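Nonribosomal peptide synthase (Streptomyces sp. MJ635-86F5, PDB 5JJP) is probably an ATP-dependent adenylation enzyme that activates an aliphatic beta-amino acid as its acyl-adenylate in a nonribosomal peptide pathway. Local coordinates at residues A[209-214]-A[337-342]; A[215-220]-A[273-278]. One frame throughout, in Å; residues are numbered along the deposited sequence.

Overall arrangement
Running from the N terminus, the chain leaves helix 201-212 through 209-214, continues without a break into the loop 215-220, and then enters the six-stranded mixed sheet at strand 222-225. Interaction 2 closes a loop of 52 residues when strand 273-276 reaches back to 215-220. The chain then adds strands 300-304 and 324-329 before interaction 1 closes the larger loop with strand 338-341, the antiparallel strand at one edge. Interaction 2 is therefore nested inside interaction 1. Both contacts fasten the end of helix 201-212 and its exit loop to one sheet, and L216 bridges them, touching I211 and V339.

Interaction 1. Residues A[209-214]-A[337-342]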
loop_
_atom_site.group_PDB
_atom_site.type_symbol
_atom_site.label_atom_id
_atom_site.label_comp_id
_atom_site.label_asym_id
_atom_site.label_seq_id
_atom_site.Cartn_x
_atom_site.Cartn_y
_atom_site.Cartn_z
ATOM N N ARG A 209 5.000 -6.826 -8.699
ATOM C CA ARG A 209 5.321 -7.529 -9.915
ATOM C C ARG A 209 4.069 -7.944 -10.686
ATOM O O ARG A 209 3.989 -7.788 -11.915
ATOM C CB ARG A 209 6.140 -8.785 -9.616
ATOM C CG ARG A 209 7.608 -8.561 -9.367
ATOM C CD ARG A 209 8.303 -9.908 -9.599
ATOM N NE ARG A 209 8.071 -10.769 -8.499
ATOM C CZ ARG A 209 7.525 -11.986 -8.478
ATOM N NH1 ARG A 209 7.193 -12.683 -9.560
ATOM N NH2 ARG A 209 7.373 -12.536 -7.260
ATOM N N GLY A 210 3.136 -8.570 -9.979
ATOM C CA GLY A 210 1.890 -8.983 -10.590
ATOM C C GLY A 210 1.122 -7.778 -11.133
ATOM O O GLY A 210 0.678 -7.809 -12.282
ATOM N N ILE A 211 0.939 -6.733 -10.320
ATOM C CA ILE A 211 0.092 -5.627 -10.720
ATOM C C ILE A 211 0.651 -4.857 -11.956
ATOM O O ILE A 211 -0.093 -4.513 -12.828
ATOM C CB ILE A 211 -0.177 -4.697 -9.526
ATOM C CG1 ILE A 211 -1.154 -5.375 -8.533
ATOM C CG2 ILE A 211 -0.795 -3.386 -9.958
ATOM C CD1 ILE A 211 -2.588 -5.508 -9.028
ATOM N N ARG A 212 1.964 -4.707 -12.053
ATOM C CA ARG A 212 2.555 -4.090 -13.197
ATOM C C ARG A 212 2.323 -4.838 -14.469
ATOM O O ARG A 212 2.447 -4.262 -15.536
ATOM C CB ARG A 212 4.063 -3.917 -12.983
ATOM C CG ARG A 212 4.398 -2.815 -11.997
ATOM C CD ARG A 212 5.877 -2.778 -11.735
ATOM N NE ARG A 212 6.614 -2.187 -12.847
ATOM C CZ ARG A 212 7.928 -2.317 -13.039
ATOM N NH1 ARG A 212 8.666 -3.098 -12.256
ATOM N NH2 ARG A 212 8.501 -1.675 -14.065
ATOM N N ALA A 213 2.031 -6.126 -14.394
ATOM C CA ALA A 213 1.693 -6.876 -15.589
ATOM C C ALA A 213 0.382 -6.426 -16.196
ATOM O O ALA A 213 0.096 -6.778 -17.317
ATOM C CB ALA A 213 1.624 -8.386 -15.319
ATOM N N HIS A 214 -0.439 -5.739 -15.411
ATOM C CA HIS A 214 -1.750 -5.305 -15.846
ATOM C C HIS A 214 -1.686 -3.916 -16.477
ATOM O O HIS A 214 -2.682 -3.466 -17.012
ATOM C CB HIS A 214 -2.723 -5.227 -14.653
ATOM C CG HIS A 214 -3.224 -6.559 -14.153
ATOM N ND1 HIS A 214 -4.538 -6.960 -14.308
ATOM C CD2 HIS A 214 -2.615 -7.540 -13.436
ATOM C CE1 HIS A 214 -4.706 -8.142 -13.740
ATOM N NE2 HIS A 214 -3.562 -8.503 -13.185
ATOM N N ALA A 337 -5.885 -8.136 -4.179
ATOM C CA ALA A 337 -6.073 -9.486 -4.708
ATOM C C ALA A 337 -6.536 -9.472 -6.157
ATOM O O ALA A 337 -6.236 -10.392 -6.907
ATOM C CB ALA A 337 -7.061 -10.269 -3.808
ATOM N N SER A 338 -7.334 -8.489 -6.549
ATOM C CA SER A 338 -7.825 -8.429 -7.922
ATOM C C SER A 338 -8.064 -7.019 -8.340
ATOM O O SER A 338 -8.374 -6.148 -7.529
ATOM C CB SER A 338 -9.137 -9.209 -8.094
ATOM O OG SER A 338 -10.232 -8.459 -7.594
ATOM N N VAL A 339 -7.957 -6.810 -9.649
ATOM C CA VAL A 339 -8.181 -5.505 -10.239
ATOM C C VAL A 339 -8.989 -5.682 -11.506
ATOM O O VAL A 339 -8.680 -6.492 -12.331
ATOM C CB VAL A 339 -6.865 -4.744 -10.523
ATOM C CG1 VAL A 339 -6.003 -5.479 -11.529
ATOM C CG2 VAL A 339 -7.181 -3.333 -11.026
ATOM N N THR A 340 -10.016 -4.863 -11.642
ATOM C CA THR A 340 -11.059 -5.081 -12.614
ATOM C C THR A 340 -11.370 -3.748 -13.306
ATOM O O THR A 340 -11.490 -2.721 -12.643
ATOM C CB THR A 340 -12.294 -5.604 -11.872
ATOM O OG1 THR A 340 -12.027 -6.931 -11.426
ATOM C CG2 THR A 340 -13.488 -5.622 -12.733
ATOM N N ASP A 341 -11.466 -3.769 -14.625
ATOM C CA ASP A 341 -11.965 -2.630 -15.382
ATOM C C ASP A 341 -13.468 -2.453 -15.094
ATOM O O ASP A 341 -14.240 -3.387 -15.133
ATOM C CB ASP A 341 -11.738 -2.826 -16.907
ATOM C CG ASP A 341 -10.265 -2.788 -17.297
ATOM O OD1 ASP A 341 -9.554 -1.931 -16.814
ATOM O OD2 ASP A 341 -9.787 -3.621 -18.082
ATOM N N VAL A 342 -13.864 -1.231 -14.799
ATOM C CA VAL A 342 -15.269 -0.837 -14.779
ATOM C C VAL A 342 -15.732 -0.562 -16.224
ATOM O O VAL A 342 -15.131 0.234 -16.927
ATOM C CB VAL A 342 -15.425 0.434 -13.918
ATOM C CG1 VAL A 342 -16.838 0.983 -13.975
ATOM C CG2 VAL A 342 -15.065 0.125 -12.466
#
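V339 lays its CG1 methyl over one face of the H214 imidazole, 3.8 Å from the ring centroid and 26° off the ring normal. The methyl lies offset toward the rim, where its nearest ring atom is ND1: V339 CG1 to H214 ND1 is 3.5 Å, and V339 CG1 to H214 CE1 is 3.7 Å. This is a CH-pi contact, made by two side chains that approach from opposite directions. With chi1 of 62°, V339 holds CG1 between its own backbone N and carbonyl carbon, and that branch is the one delivered to the ring. The same methyl meets a second residue, since I211 CD1 lies 4.2 Å from V339 CG1; here the end of the isoleucine, three residues earlier than H214, does the touching. Valine suits the edge strand because its beta-branched shape fits extended backbone and offers a compact methyl to both partners.

H214 follows close after helix 201-212, and H214 N bonds three residues back, to I211 O at 2.9 Å, a tight turn that sets the ring beside the strand. NE2 hydrogen-bonds to the backbone N of H360, G210 O lies in the ring plane at its edge, and H359 packs nearby. The strand opens with a classic beta bulge in which A337 and S338 share Y329 as partner. I211 also packs on L240 of helix 232-243.

The contact thus joins a helix to the antiparallel edge strand of the sheet through side chains alone, within the layered alpha-beta-alpha-beta-alpha sandwich of the AMP-binding (ANL) family. Its chemistry is dispersion and weak CH-pi attraction. The N-H of H360 requires H214 NE2 as acceptor, so that nitrogen is probably unprotonated; it is satisfied there, while one face of the ring meets an apolar methyl.

Interaction 2. Residues A[215-220]-A[273-278]; sequences GLIGPD and QVHGVP
Q273 points its CB toward the loop 215-220, and from there CG swings anti to the backbone N (chi1 -177°), so that the extended chain carries the amide across to the loop. CD lies about equally near L216 O (3.9 Å) and I217 CG1 (4.0 Å). Beyond it the two ends of the amide take different roles. NE2 donates to the carbonyl of L216, Q273 NE2 to L216 O being 2.9 Å with a nearly straight N-H...O angle of 165°; L216 O lies in the amide plane, although the donor is tilted 24° from the carbonyl plane. NE2 also bonds to S300 OG on the next strand. OE1 accepts from its own strand, H275 NE2 to Q273 OE1 measuring 2.8 Å, and the oxygen lies near the imidazole plane at the ring edge. I217 closes over this end at about a right angle to the glutamine, with I217 CG1 3.2 Å from Q273 OE1 and I217 CD1 4.2 Å from H275 NE2. Glutamine suits the buried site because a neutral amide can donate and accept at once, serving loop, histidine and serine together.

Strand 273-276 runs between strands 222-225 and 300-304 in the sheet, all three parallel. The loop after helix 201-212 runs beside the start of the strand, and I217 packs on L240 and T241 of helix 232-243.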
loop_
_atom_site.group_PDB
_atom_site.type_symbol
_atom_site.label_atom_id
_atom_site.label_comp_id
_atom_site.label_asym_id
_atom_site.label_seq_id
_atom_site.Cartn_x
_atom_site.Cartn_y
_atom_site.Cartn_z
ATOM N N GLY A 215 -0.578 -3.201 -16.343
ATOM C CA GLY A 215 -0.442 -1.878 -16.958
ATOM C C GLY A 215 -1.351 -0.823 -16.357
ATOM O O GLY A 215 -1.951 -0.025 -17.085
ATOM N N LEU A 216 -1.437 -0.768 -15.042
ATOM C CA LEU A 216 -2.266 0.233 -14.424
ATOM C C LEU A 216 -1.601 1.548 -14.413
ATOM O O LEU A 216 -2.292 2.586 -14.388
ATOM C CB LEU A 216 -2.582 -0.118 -12.981
ATOM C CG LEU A 216 -3.916 -0.674 -12.543
ATOM C CD1 LEU A 216 -4.490 -1.789 -13.374
ATOM C CD2 LEU A 216 -3.781 -1.059 -11.067
ATOM N N ILE A 217 -0.275 1.547 -14.312
ATOM C CA ILE A 217 0.469 2.791 -14.213
ATOM C C ILE A 217 1.641 2.732 -15.146
ATOM O O ILE A 217 2.362 1.750 -15.184
ATOM C CB ILE A 217 0.961 3.092 -12.757
ATOM C CG1 ILE A 217 -0.221 3.109 -11.786
ATOM C CG2 ILE A 217 1.672 4.453 -12.666
ATOM C CD1 ILE A 217 0.190 3.125 -10.330
ATOM N N GLY A 218 1.845 3.814 -15.873
ATOM C CA GLY A 218 2.995 3.927 -16.780
ATOM C C GLY A 218 3.856 5.053 -16.298
ATOM O O GLY A 218 3.419 5.878 -15.487
ATOM N N PRO A 219 5.097 5.117 -16.786
ATOM C CA PRO A 219 6.026 6.205 -16.350
ATOM C C PRO A 219 5.551 7.637 -16.529
ATOM O O PRO A 219 5.986 8.524 -15.774
ATOM C CB PRO A 219 7.278 5.958 -17.172
ATOM C CG PRO A 219 7.214 4.501 -17.493
ATOM C CD PRO A 219 5.752 4.156 -17.665
ATOM N N ASP A 220 4.659 7.881 -17.481
ATOM C CA ASP A 220 4.118 9.228 -17.714
ATOM C C ASP A 220 3.112 9.642 -16.680
ATOM O O ASP A 220 2.806 10.803 -16.571
ATOM C CB ASP A 220 3.444 9.313 -19.101
ATOM C CG ASP A 220 4.452 9.208 -20.251
ATOM O OD1 ASP A 220 5.650 9.551 -20.026
ATOM O OD2 ASP A 220 4.057 8.759 -21.369
ATOM N N GLN A 273 -3.807 10.185 -12.670
ATOM C CA GLN A 273 -4.510 9.061 -12.044
ATOM C C GLN A 273 -4.786 9.352 -10.590
ATOM O O GLN A 273 -3.929 9.877 -9.885
ATOM C CB GLN A 273 -3.683 7.795 -12.188
ATOM C CG GLN A 273 -4.363 6.544 -11.627
ATOM C CD GLN A 273 -3.579 5.291 -11.923
ATOM O OE1 GLN A 273 -2.851 4.809 -11.079
ATOM N NE2 GLN A 273 -3.668 4.808 -13.156
ATOM N N VAL A 274 -6.014 9.104 -10.171
ATOM C CA VAL A 274 -6.378 9.334 -8.806
ATOM C C VAL A 274 -6.654 7.994 -8.117
ATOM O O VAL A 274 -7.357 7.145 -8.654
ATOM C CB VAL A 274 -7.589 10.213 -8.654
ATOM C CG1 VAL A 274 -8.029 10.217 -7.187
ATOM C CG2 VAL A 274 -7.284 11.618 -9.075
ATOM N N HIS A 275 -6.034 7.811 -6.960
ATOM C CA HIS A 275 -6.297 6.683 -6.075
ATOM C C HIS A 275 -7.082 7.187 -4.878
ATOM O O HIS A 275 -6.719 8.201 -4.280
ATOM C CB HIS A 275 -4.985 6.097 -5.511
ATOM C CG HIS A 275 -4.129 5.418 -6.524
ATOM N ND1 HIS A 275 -2.999 4.716 -6.181
ATOM C CD2 HIS A 275 -4.238 5.325 -7.864
ATOM C CE1 HIS A 275 -2.456 4.200 -7.259
ATOM N NE2 HIS A 275 -3.171 4.590 -8.305
ATOM N N GLY A 276 -8.119 6.472 -4.521
ATOM C CA GLY A 276 -8.930 6.859 -3.379
ATOM C C GLY A 276 -10.083 5.915 -3.144
ATOM O O GLY A 276 -10.360 5.074 -3.982
ATOM N N VAL A 277 -10.730 6.028 -1.986
ATOM C CA VAL A 277 -12.012 5.312 -1.745
ATOM C C VAL A 277 -13.111 5.942 -2.605
ATOM O O VAL A 277 -13.005 7.083 -2.977
ATOM C CB VAL A 277 -12.429 5.311 -0.250
ATOM C CG1 VAL A 277 -11.416 4.516 0.588
ATOM C CG2 VAL A 277 -12.565 6.721 0.327
ATOM N N PRO A 278 -14.149 5.185 -2.943
ATOM C CA PRO A 278 -15.257 5.688 -3.736
ATOM C C PRO A 278 -15.873 6.975 -3.210
ATOM O O PRO A 278 -16.155 7.852 -3.979
ATOM C CB PRO A 278 -16.289 4.559 -3.618
ATOM C CG PRO A 278 -15.472 3.327 -3.496
ATOM C CD PRO A 278 -14.298 3.741 -2.649
#